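Local structure of 3'-5'-exonuclease (Saccharomyces cerevisiae, 3E2V) at residues A[157-162]-A[197-202]; A[248-253]-A[270-275]; A[282-287]-A[312-317]. The protein cuts double-stranded DNA as an endonuclease and trims DNA from the 3' end as an exonuclease, probably using magnesium ions. One frame throughout, in Å; residues are numbered along the deposited sequence. Where two conformers were deposited one is given.

Contact 1: residues A[157-162]-A[197-202]; sequences RSIGEI and YPLFLH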
loop_
_atom_site.group_PDB
_atom_site.type_symbol
_atom_site.label_atom_id
_atom_site.label_comp_id
_atom_site.label_asym_id
_atom_site.label_seq_id
_atom_site.Cartn_x
_atom_site.Cartn_y
_atom_site.Cartn_z
ATOM N N ARG A 157 -9.572 -2.414 6.684
ATOM C CA ARG A 157 -9.554 -3.750 6.048
ATOM C C ARG A 157 -8.191 -4.432 5.978
ATOM O O ARG A 157 -8.125 -5.581 5.580
ATOM C CB ARG A 157 -10.137 -3.708 4.620
ATOM C CG ARG A 157 -11.631 -3.359 4.511
ATOM C CD ARG A 157 -12.529 -4.392 5.173
ATOM N NE ARG A 157 -13.944 -4.009 5.095
ATOM C CZ ARG A 157 -14.775 -4.352 4.110
ATOM N NH1 ARG A 157 -14.355 -5.086 3.086
ATOM N NH2 ARG A 157 -16.042 -3.945 4.141
ATOM N N SER A 158 -7.114 -3.752 6.369
ATOM C CA SER A 158 -5.790 -4.367 6.252
ATOM C C SER A 158 -4.825 -3.719 7.234
ATOM O O SER A 158 -4.895 -2.512 7.476
ATOM C CB SER A 158 -5.260 -4.189 4.817
ATOM O OG SER A 158 -3.994 -4.839 4.634
ATOM N N ILE A 159 -3.933 -4.526 7.805
ATOM C CA ILE A 159 -2.893 -4.036 8.710
ATOM C C ILE A 159 -1.649 -3.734 7.887
ATOM O O ILE A 159 -1.131 -4.620 7.200
ATOM C CB ILE A 159 -2.630 -5.066 9.837
ATOM C CG1 ILE A 159 -3.849 -5.097 10.781
ATOM C CG2 ILE A 159 -1.343 -4.744 10.591
ATOM C CD1 ILE A 159 -3.913 -6.346 11.684
ATOM N N GLY A 160 -1.190 -2.490 7.955
ATOM C CA GLY A 160 -0.050 -2.025 7.166
ATOM C C GLY A 160 -0.181 -0.526 6.993
ATOM O O GLY A 160 -1.118 0.044 7.541
ATOM N N GLU A 161 0.724 0.153 6.278
ATOM C CA GLU A 161 1.915 -0.413 5.642
ATOM C C GLU A 161 2.979 -0.727 6.680
ATOM O O GLU A 161 3.399 0.189 7.381
ATOM C CB GLU A 161 2.509 0.628 4.696
ATOM C CG GLU A 161 1.741 0.815 3.426
ATOM C CD GLU A 161 2.496 1.635 2.399
ATOM O OE1 GLU A 161 3.665 1.308 2.096
ATOM O OE2 GLU A 161 1.905 2.607 1.894
ATOM N N ILE A 162 3.423 -1.983 6.764
ATOM C CA ILE A 162 4.529 -2.346 7.654
ATOM C C ILE A 162 5.581 -3.129 6.878
ATOM O O ILE A 162 5.263 -3.796 5.891
ATOM C CB ILE A 162 4.043 -3.148 8.889
ATOM C CG1 ILE A 162 3.355 -4.456 8.480
ATOM C CG2 ILE A 162 3.083 -2.291 9.737
ATOM C CD1 ILE A 162 2.981 -5.361 9.667
ATOM N N TYR A 197 -7.037 -10.444 9.386
ATOM C CA TYR A 197 -6.792 -9.307 8.488
ATOM C C TYR A 197 -5.620 -9.569 7.552
ATOM O O TYR A 197 -4.590 -10.099 7.979
ATOM C CB TYR A 197 -6.485 -8.047 9.289
ATOM C CG TYR A 197 -7.694 -7.196 9.595
ATOM C CD1 TYR A 197 -8.785 -7.714 10.297
ATOM C CD2 TYR A 197 -7.740 -5.865 9.203
ATOM C CE1 TYR A 197 -9.906 -6.917 10.571
ATOM C CE2 TYR A 197 -8.862 -5.061 9.467
ATOM C CZ TYR A 197 -9.929 -5.592 10.151
ATOM O OH TYR A 197 -11.042 -4.802 10.417
ATOM N N PRO A 198 -5.760 -9.206 6.273
ATOM C CA PRO A 198 -4.610 -9.315 5.372
ATOM C C PRO A 198 -3.561 -8.272 5.740
ATOM O O PRO A 198 -3.912 -7.188 6.249
ATOM C CB PRO A 198 -5.218 -9.017 3.992
ATOM C CG PRO A 198 -6.420 -8.137 4.281
ATOM C CD PRO A 198 -6.968 -8.695 5.586
ATOM N N LEU A 199 -2.289 -8.592 5.476
ATOM C CA LEU A 199 -1.196 -7.671 5.734
ATOM C C LEU A 199 -0.802 -6.937 4.466
ATOM O O LEU A 199 -0.680 -7.541 3.389
ATOM C CB LEU A 199 0.018 -8.402 6.324
ATOM C CG LEU A 199 -0.219 -9.153 7.645
ATOM C CD1 LEU A 199 1.087 -9.787 8.116
ATOM C CD2 LEU A 199 -0.717 -8.219 8.711
ATOM N N PHE A 200 -0.589 -5.637 4.615
ATOM C CA PHE A 200 -0.169 -4.766 3.537
ATOM C C PHE A 200 1.275 -4.394 3.825
ATOM O O PHE A 200 1.562 -3.587 4.719
ATOM C CB PHE A 200 -1.115 -3.551 3.483
ATOM C CG PHE A 200 -0.931 -2.683 2.276
ATOM C CD1 PHE A 200 -1.478 -3.038 1.052
ATOM C CD2 PHE A 200 -0.211 -1.522 2.356
ATOM C CE1 PHE A 200 -1.313 -2.225 -0.058
ATOM C CE2 PHE A 200 -0.029 -0.705 1.231
ATOM C CZ PHE A 200 -0.594 -1.054 0.031
ATOM N N LEU A 201 2.182 -5.039 3.096
ATOM C CA LEU A 201 3.600 -5.082 3.455
ATOM C C LEU A 201 4.438 -4.240 2.512
ATOM O O LEU A 201 4.209 -4.213 1.304
ATOM C CB LEU A 201 4.058 -6.534 3.438
ATOM C CG LEU A 201 3.372 -7.496 4.406
ATOM C CD1 LEU A 201 3.569 -8.953 3.981
ATOM C CD2 LEU A 201 3.780 -7.244 5.860
ATOM N N HIS A 202 5.408 -3.550 3.108
ATOM C CA HIS A 202 6.379 -2.716 2.391
ATOM C C HIS A 202 7.735 -3.423 2.413
ATOM O O HIS A 202 8.221 -3.853 3.462
ATOM C CB HIS A 202 6.455 -1.327 3.047
ATOM C CG HIS A 202 7.380 -0.376 2.354
ATOM N ND1 HIS A 202 6.955 0.491 1.372
ATOM C CD2 HIS A 202 8.704 -0.146 2.512
ATOM C CE1 HIS A 202 7.983 1.199 0.936
ATOM N NE2 HIS A 202 9.056 0.833 1.614
HETATM O O HOH W 1 5.012 2.509 0.199
#

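Contact 2: residues A[248-253]-A[270-275]; sequences RKLVVH and PNIFIG. With MG (magnesium ion), chain E.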
loop_
_atom_site.group_PDB
_atom_site.type_symbol
_atom_site.label_atom_id
_atom_site.label_comp_id
_atom_site.label_asym_id
_atom_site.label_seq_id
_atom_site.Cartn_x
_atom_site.Cartn_y
_atom_site.Cartn_z
ATOM N N ARG A 248 -4.426 -16.320 6.023
ATOM C CA ARG A 248 -4.052 -14.898 6.012
ATOM C C ARG A 248 -3.275 -14.554 4.741
ATOM O O ARG A 248 -2.325 -15.256 4.350
ATOM C CB ARG A 248 -3.235 -14.532 7.263
ATOM C CG ARG A 248 -2.368 -13.283 7.114
ATOM C CD ARG A 248 -1.823 -12.860 8.464
ATOM N NE ARG A 248 -2.638 -11.800 9.048
ATOM C CZ ARG A 248 -2.374 -11.225 10.215
ATOM N NH1 ARG A 248 -1.364 -11.649 10.965
ATOM N NH2 ARG A 248 -3.120 -10.220 10.647
ATOM N N LYS A 249 -3.698 -13.465 4.099
ATOM C CA LYS A 249 -3.055 -13.022 2.862
ATOM C C LYS A 249 -1.970 -11.999 3.166
ATOM O O LYS A 249 -2.114 -11.169 4.074
ATOM C CB LYS A 249 -4.088 -12.464 1.872
ATOM C CG LYS A 249 -5.281 -13.411 1.597
ATOM C CD LYS A 249 -4.868 -14.781 1.080
ATOM C CE LYS A 249 -6.091 -15.609 0.653
ATOM N NZ LYS A 249 -7.027 -15.933 1.774
ATOM N N LEU A 250 -0.880 -12.084 2.412
ATOM C CA LEU A 250 0.331 -11.330 2.666
ATOM C C LEU A 250 0.645 -10.576 1.380
ATOM O O LEU A 250 1.154 -11.155 0.434
ATOM C CB LEU A 250 1.473 -12.304 3.001
ATOM C CG LEU A 250 1.202 -13.255 4.177
ATOM C CD1 LEU A 250 2.340 -14.252 4.323
ATOM C CD2 LEU A 250 1.014 -12.490 5.483
ATOM N N VAL A 251 0.309 -9.290 1.348
ATOM C CA VAL A 251 0.397 -8.509 0.121
ATOM C C VAL A 251 1.651 -7.663 0.142
ATOM O O VAL A 251 1.816 -6.807 1.025
ATOM C CB VAL A 251 -0.856 -7.619 -0.044
ATOM C CG1 VAL A 251 -0.718 -6.709 -1.265
ATOM C CG2 VAL A 251 -2.128 -8.484 -0.129
ATOM N N VAL A 252 2.552 -7.930 -0.807
ATOM C CA VAL A 252 3.770 -7.149 -0.928
ATOM C C VAL A 252 3.531 -6.008 -1.915
ATOM O O VAL A 252 3.569 -6.209 -3.136
ATOM C CB VAL A 252 4.979 -8.043 -1.352
ATOM C CG1 VAL A 252 6.285 -7.209 -1.385
ATOM C CG2 VAL A 252 5.123 -9.270 -0.437
ATOM N N HIS A 253 3.301 -4.817 -1.366
ATOM C CA HIS A 253 2.938 -3.590 -2.104
ATOM C C HIS A 253 4.091 -3.098 -2.974
ATOM O O HIS A 253 5.270 -3.234 -2.620
ATOM C CB HIS A 253 2.482 -2.511 -1.056
ATOM C CG HIS A 253 2.465 -1.074 -1.516
ATOM N ND1 HIS A 253 1.746 -0.628 -2.611
ATOM C CD2 HIS A 253 3.012 0.038 -0.952
ATOM C CE1 HIS A 253 1.888 0.684 -2.727
ATOM N NE2 HIS A 253 2.659 1.112 -1.740
ATOM N N PRO A 270 2.238 -19.636 -0.216
ATOM C CA PRO A 270 1.284 -19.560 -1.319
ATOM C C PRO A 270 0.360 -18.356 -1.180
ATOM O O PRO A 270 -0.317 -17.983 -2.136
ATOM C CB PRO A 270 0.489 -20.872 -1.189
ATOM C CG PRO A 270 0.677 -21.289 0.204
ATOM C CD PRO A 270 2.068 -20.879 0.555
ATOM N N ASN A 271 0.352 -17.754 0.011
ATOM C CA ASN A 271 -0.526 -16.611 0.301
ATOM C C ASN A 271 0.150 -15.251 0.129
ATOM O O ASN A 271 -0.432 -14.233 0.488
ATOM C CB ASN A 271 -1.117 -16.760 1.706
ATOM C CG ASN A 271 -2.221 -17.816 1.770
ATOM O OD1 ASN A 271 -2.885 -18.088 0.775
ATOM N ND2 ASN A 271 -2.417 -18.399 2.950
ATOM N N ILE A 272 1.364 -15.256 -0.424
ATOM C CA ILE A 272 2.049 -14.026 -0.846
ATOM C C ILE A 272 1.450 -13.561 -2.170
ATOM O O ILE A 272 1.306 -14.349 -3.119
ATOM C CB ILE A 272 3.563 -14.266 -0.995
ATOM C CG1 ILE A 272 4.244 -14.203 0.375
ATOM C CG2 ILE A 272 4.219 -13.254 -1.983
ATOM C CD1 ILE A 272 4.444 -12.791 0.933
ATOM N N PHE A 273 1.091 -12.279 -2.208
ATOM C CA PHE A 273 0.645 -11.617 -3.432
ATOM C C PHE A 273 1.591 -10.471 -3.722
ATOM O O PHE A 273 2.200 -9.925 -2.798
ATOM C CB PHE A 273 -0.784 -11.075 -3.275
ATOM C CG PHE A 273 -1.810 -12.143 -3.178
ATOM C CD1 PHE A 273 -2.564 -12.484 -4.292
ATOM C CD2 PHE A 273 -1.985 -12.830 -1.991
ATOM C CE1 PHE A 273 -3.495 -13.505 -4.225
ATOM C CE2 PHE A 273 -2.912 -13.861 -1.896
ATOM C CZ PHE A 273 -3.660 -14.206 -3.017
ATOM N N ILE A 274 1.668 -10.078 -4.995
ATOM C CA ILE A 274 2.627 -9.061 -5.438
ATOM C C ILE A 274 1.870 -7.894 -6.048
ATOM O O ILE A 274 1.140 -8.059 -7.035
ATOM C CB ILE A 274 3.606 -9.630 -6.491
ATOM C CG1 ILE A 274 4.288 -10.930 -6.006
ATOM C CG2 ILE A 274 4.607 -8.568 -6.893
ATOM C CD1 ILE A 274 5.216 -10.798 -4.769
ATOM N N GLY A 275 2.017 -6.716 -5.438
ATOM C CA GLY A 275 1.417 -5.487 -5.966
ATOM C C GLY A 275 2.271 -4.860 -7.058
ATOM O O GLY A 275 3.490 -4.695 -6.902
HETATM MG MG MG E . 3.436 3.182 -1.726
HETATM O O HOH W 2 -1.019 -17.274 5.735
HETATM O O HOH W 3 3.973 5.156 -1.475
HETATM O O HOH W 4 5.179 2.929 -2.697
HETATM O O HOH W 5 1.876 3.604 -0.452
HETATM O O HOH W 1 5.012 2.509 0.199
#

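Contact 3: residues A[282-287]-A[312-317]; sequences RTEENL and THASFQ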
loop_
_atom_site.group_PDB
_atom_site.type_symbol
_atom_site.label_atom_id
_atom_site.label_comp_id
_atom_site.label_asym_id
_atom_site.label_seq_id
_atom_site.Cartn_x
_atom_site.Cartn_y
_atom_site.Cartn_z
ATOM N N ARG A 282 9.018 0.186 -14.886
ATOM C CA ARG A 282 9.823 1.275 -15.452
ATOM C C ARG A 282 10.877 0.831 -16.440
ATOM O O ARG A 282 11.110 1.513 -17.443
ATOM C CB ARG A 282 10.453 2.112 -14.340
ATOM C CG ARG A 282 9.446 3.072 -13.704
ATOM C CD ARG A 282 10.065 3.890 -12.608
ATOM N NE ARG A 282 10.439 3.023 -11.499
ATOM C CZ ARG A 282 10.710 3.446 -10.272
ATOM N NH1 ARG A 282 10.646 4.741 -9.983
ATOM N NH2 ARG A 282 11.047 2.559 -9.343
ATOM N N THR A 283 11.532 -0.291 -16.161
ATOM C CA THR A 283 12.601 -0.777 -17.044
ATOM C C THR A 283 12.242 -2.102 -17.704
ATOM O O THR A 283 11.318 -2.801 -17.270
ATOM C CB THR A 283 13.896 -1.013 -16.262
ATOM O OG1 THR A 283 13.722 -2.158 -15.414
ATOM C CG2 THR A 283 14.265 0.200 -15.420
ATOM N N GLU A 284 12.992 -2.489 -18.735
ATOM C CA GLU A 284 12.756 -3.799 -19.357
ATOM C C GLU A 284 12.950 -4.953 -18.358
ATOM O O GLU A 284 12.199 -5.934 -18.385
ATOM C CB GLU A 284 13.612 -3.988 -20.616
ATOM C CG GLU A 284 12.958 -3.423 -21.864
ATOM C CD GLU A 284 13.701 -3.806 -23.136
ATOM O OE1 GLU A 284 14.542 -4.734 -23.089
ATOM O OE2 GLU A 284 13.434 -3.176 -24.184
ATOM N N GLU A 285 13.921 -4.812 -17.453
ATOM C CA GLU A 285 14.109 -5.792 -16.374
ATOM C C GLU A 285 12.858 -5.903 -15.507
ATOM O O GLU A 285 12.407 -7.016 -15.220
ATOM C CB GLU A 285 15.335 -5.469 -15.512
ATOM C CG GLU A 285 15.585 -6.478 -14.380
ATOM C CD GLU A 285 16.588 -5.994 -13.336
ATOM O OE1 GLU A 285 17.173 -4.884 -13.495
ATOM O OE2 GLU A 285 16.782 -6.734 -12.341
ATOM N N ASN A 286 12.311 -4.762 -15.079
ATOM C CA ASN A 286 11.037 -4.760 -14.333
ATOM C C ASN A 286 9.946 -5.539 -15.082
ATOM O O ASN A 286 9.198 -6.321 -14.484
ATOM C CB ASN A 286 10.496 -3.334 -14.139
ATOM C CG ASN A 286 11.302 -2.473 -13.167
ATOM O OD1 ASN A 286 11.352 -1.249 -13.336
ATOM N ND2 ASN A 286 11.876 -3.073 -12.123
ATOM N N LEU A 287 9.803 -5.294 -16.384
ATOM C CA LEU A 287 8.766 -5.971 -17.146
ATOM C C LEU A 287 8.989 -7.485 -17.171
ATOM O O LEU A 287 8.035 -8.249 -17.055
ATOM C CB LEU A 287 8.669 -5.413 -18.578
ATOM C CG LEU A 287 8.425 -3.908 -18.745
ATOM C CD1 LEU A 287 8.320 -3.606 -20.242
ATOM C CD2 LEU A 287 7.170 -3.448 -18.003
ATOM N N THR A 312 9.434 7.924 -20.849
ATOM C CA THR A 312 10.786 7.414 -20.676
ATOM C C THR A 312 10.843 6.047 -19.977
ATOM O O THR A 312 11.938 5.562 -19.636
ATOM C CB THR A 312 11.628 8.408 -19.867
ATOM O OG1 THR A 312 10.945 8.742 -18.645
ATOM C CG2 THR A 312 11.875 9.691 -20.678
ATOM N N HIS A 313 9.679 5.440 -19.735
ATOM C CA HIS A 313 9.597 4.104 -19.119
ATOM C C HIS A 313 9.367 3.024 -20.170
ATOM O O HIS A 313 8.687 3.273 -21.179
ATOM C CB HIS A 313 8.449 4.062 -18.093
ATOM C CG HIS A 313 8.651 4.970 -16.920
ATOM N ND1 HIS A 313 7.624 5.331 -16.070
ATOM C CD2 HIS A 313 9.765 5.586 -16.450
ATOM C CE1 HIS A 313 8.100 6.122 -15.123
ATOM N NE2 HIS A 313 9.393 6.305 -15.337
ATOM N N ALA A 314 9.875 1.818 -19.916
ATOM C CA ALA A 314 9.695 0.708 -20.866
ATOM C C ALA A 314 8.220 0.346 -21.056
ATOM O O ALA A 314 7.829 -0.199 -22.089
ATOM C CB ALA A 314 10.469 -0.494 -20.431
ATOM N N SER A 315 7.398 0.674 -20.061
ATOM C CA SER A 315 5.970 0.447 -20.102
ATOM C C SER A 315 5.231 1.289 -21.156
ATOM O O SER A 315 4.160 0.883 -21.629
ATOM C CB SER A 315 5.405 0.781 -18.721
ATOM O OG SER A 315 5.855 2.064 -18.321
ATOM N N PHE A 316 5.759 2.471 -21.482
ATOM C CA PHE A 316 4.994 3.408 -22.297
ATOM C C PHE A 316 4.628 2.849 -23.654
ATOM O O PHE A 316 3.550 3.152 -24.165
ATOM C CB PHE A 316 5.684 4.765 -22.493
ATOM C CG PHE A 316 4.756 5.805 -23.048
ATOM C CD1 PHE A 316 3.885 6.493 -22.207
ATOM C CD2 PHE A 316 4.717 6.079 -24.414
ATOM C CE1 PHE A 316 2.988 7.440 -22.718
ATOM C CE2 PHE A 316 3.819 7.010 -24.919
ATOM C CZ PHE A 316 2.966 7.701 -24.069
ATOM N N GLN A 317 5.503 2.035 -24.229
ATOM C CA GLN A 317 5.231 1.503 -25.563
ATOM C C GLN A 317 3.855 0.842 -25.695
ATOM O O GLN A 317 3.228 0.902 -26.752
ATOM C CB GLN A 317 6.342 0.559 -25.996
ATOM C CG GLN A 317 6.484 -0.672 -25.146
ATOM C CD GLN A 317 7.722 -1.432 -25.507
ATOM O OE1 GLN A 317 7.810 -2.005 -26.598
ATOM N NE2 GLN A 317 8.704 -1.437 -24.605
#

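Contact 1: residues A[157-162]-A[197-202]
The Phe200 ring meets Glu161 at its edge: in the conformer described, Glu161 CG lies in the ring plane 3.2 Å from Phe200 CE2, and the two side chains run side by side in the same direction. CG of Phe200 stands anti to its backbone N (chi1 -171°), which carries the ring up beside the glutamate. An aromatic suits this place because its flat ring offers an apolar edge to the glutamate methylene and a face to stack with His253. His202 ND1 gives Glu161 OE1 only a weak bond of 3.5 Å, but a water joins the same two atoms, and His202 NE2 is held by Asp165. The Tyr197 ring approaches the backbone of Arg157 and Ser158 obliquely, and its hydroxyl bonds to the backbone O of Phe156.

Pro198 O is gripped by two donors: Ile159 N arrives nearly along the C=O axis, while the short hydroxyl of Ser158, OG 2.9 Å from Pro198 O, comes from above the carbonyl plane. Further on, Phe200 N reaches Ile159 O at 2.8 Å and His202 N reaches Ile162 O at 2.8 Å. On the face of Ile159, Leu199, Leu201 and Ile162, Leu199 CD2 packs on Ile159 CB and Leu201 CD2 on Ile162 CG1; these are branched aliphatics, and all but Ile159 lie against helix 174-187. The chain turns a corner at Glu161, which is preceded by a cis peptide. Glu161 belongs to this protein's magnesium site, though here it reaches the ion through the shared water, 2.6 Å from Glu161 OE1. Parallel strands bringing such a glutamate to the barrel mouth are characteristic of TIM-barrel metallo-dependent hydrolases.

Contact 2: residues A[248-253]-A[270-275]
Where the strands end, Gly275 N bonds to Val252 O at 2.8 Å and Gly275 O comes near His253 C, and just there His253 binds a magnesium ion through NE2, 2.2 Å from the metal. Glycine suits its position, where the chain passes close beside His253. Asp303 and four waters complete the site; one water, held also by Glu161 and His202, is longer at 2.6 Å from the ion. A chi1 of 162° turns NE2 of His253 to the metal, while ND1 is tied to Glu301, a second-shell carboxylate that would fix the ring's rotation.

Four backbone bonds in all lace the strands in parallel, beginning with Leu250 N to Asn271 O. On one face Ile272 CD1 lies against Leu250 CB at 3.7 Å, and the Ile272 and Val252 side chains cross, CD1 to CG2 3.8 Å; Leu250 also packs on Leu199 and Leu201. On the face carrying Val251 and Phe273, covered by helix 377-392, Lys249 lays its methylene CD 3.7 Å from Phe273 CE2, using the bent chain's apolar part while NZ bonds to the backbone O of Asp247. Asn271 sets CB 3.3 Å from Arg248 O, and a water donates to that same oxygen. With helix 259-268 joining them, these strands form a beta-alpha-beta unit, the repeating element of a TIM barrel, with a metal ligand at the C-terminal end of its first strand.

Contact 3: residues A[282-287]-A[312-317]
Hydrogen bonding between the segments rests on one backbone link, Ala314 N to Arg282 O, 2.8 Å long and almost straight at 172°. Within each segment polar side chains brace the backbone. Thr283 and Asn286 form a capping box: Asn286 N bonds to Thr283 OG1 at 3.0 Å and Asn286 OD1 accepts from Thr283 N, residue types whose short polar groups can satisfy the amides at the start of a helix. Gln317 NE2 similarly holds Ala314 O at 2.9 Å, on a lone pair in the carbonyl plane.

The CH-pi contact comes from Arg282 CG, which sits over the centre of one face of the His313 ring, 3.5 Å from its centroid; a chi1 of -78°, with CG opposite the carbonyl carbon, places it there. The two side chains run the same way, the guanidinium turned 88° to the ring, and the aliphatic part of arginine does the covering.

Ala314 CB packs closely on the backbone at Glu284 N, 3.6 Å away, a methyl being small enough to fit against the first turn of the helix. The apolar pair is Ala314 CB with Leu287 CD1, 3.8 Å apart, leucine reaching across. The contact thus joins the N-terminal end of helix 284-291 to the turn leading into helix 316-325, with Leu287 and Ser315 also packed against helix 362-373.

Overall arrangement
The three contacts follow one another along the chain, each closing before the next opens. Contacts 1 and 2 lie in the same parallel sheet, their centres about 9 Å apart, and adjoin because strands 199-204 and 250-252 are neighbours in it; a backbone link between Leu201 and Val251 stitches them together. Both reach the metal site, and one water belongs to both. Contact 3 lies farther out, its centre about 23 Å from that of contact 2 and 28 Å from that of contact 1, and touches neither. Strand 272-276 leads into helix 284-291, connecting contact 2 to it along the chain. The C-terminal ends of the barrel strands thus carry the metal site, while contact 3 joins helices outside the sheet.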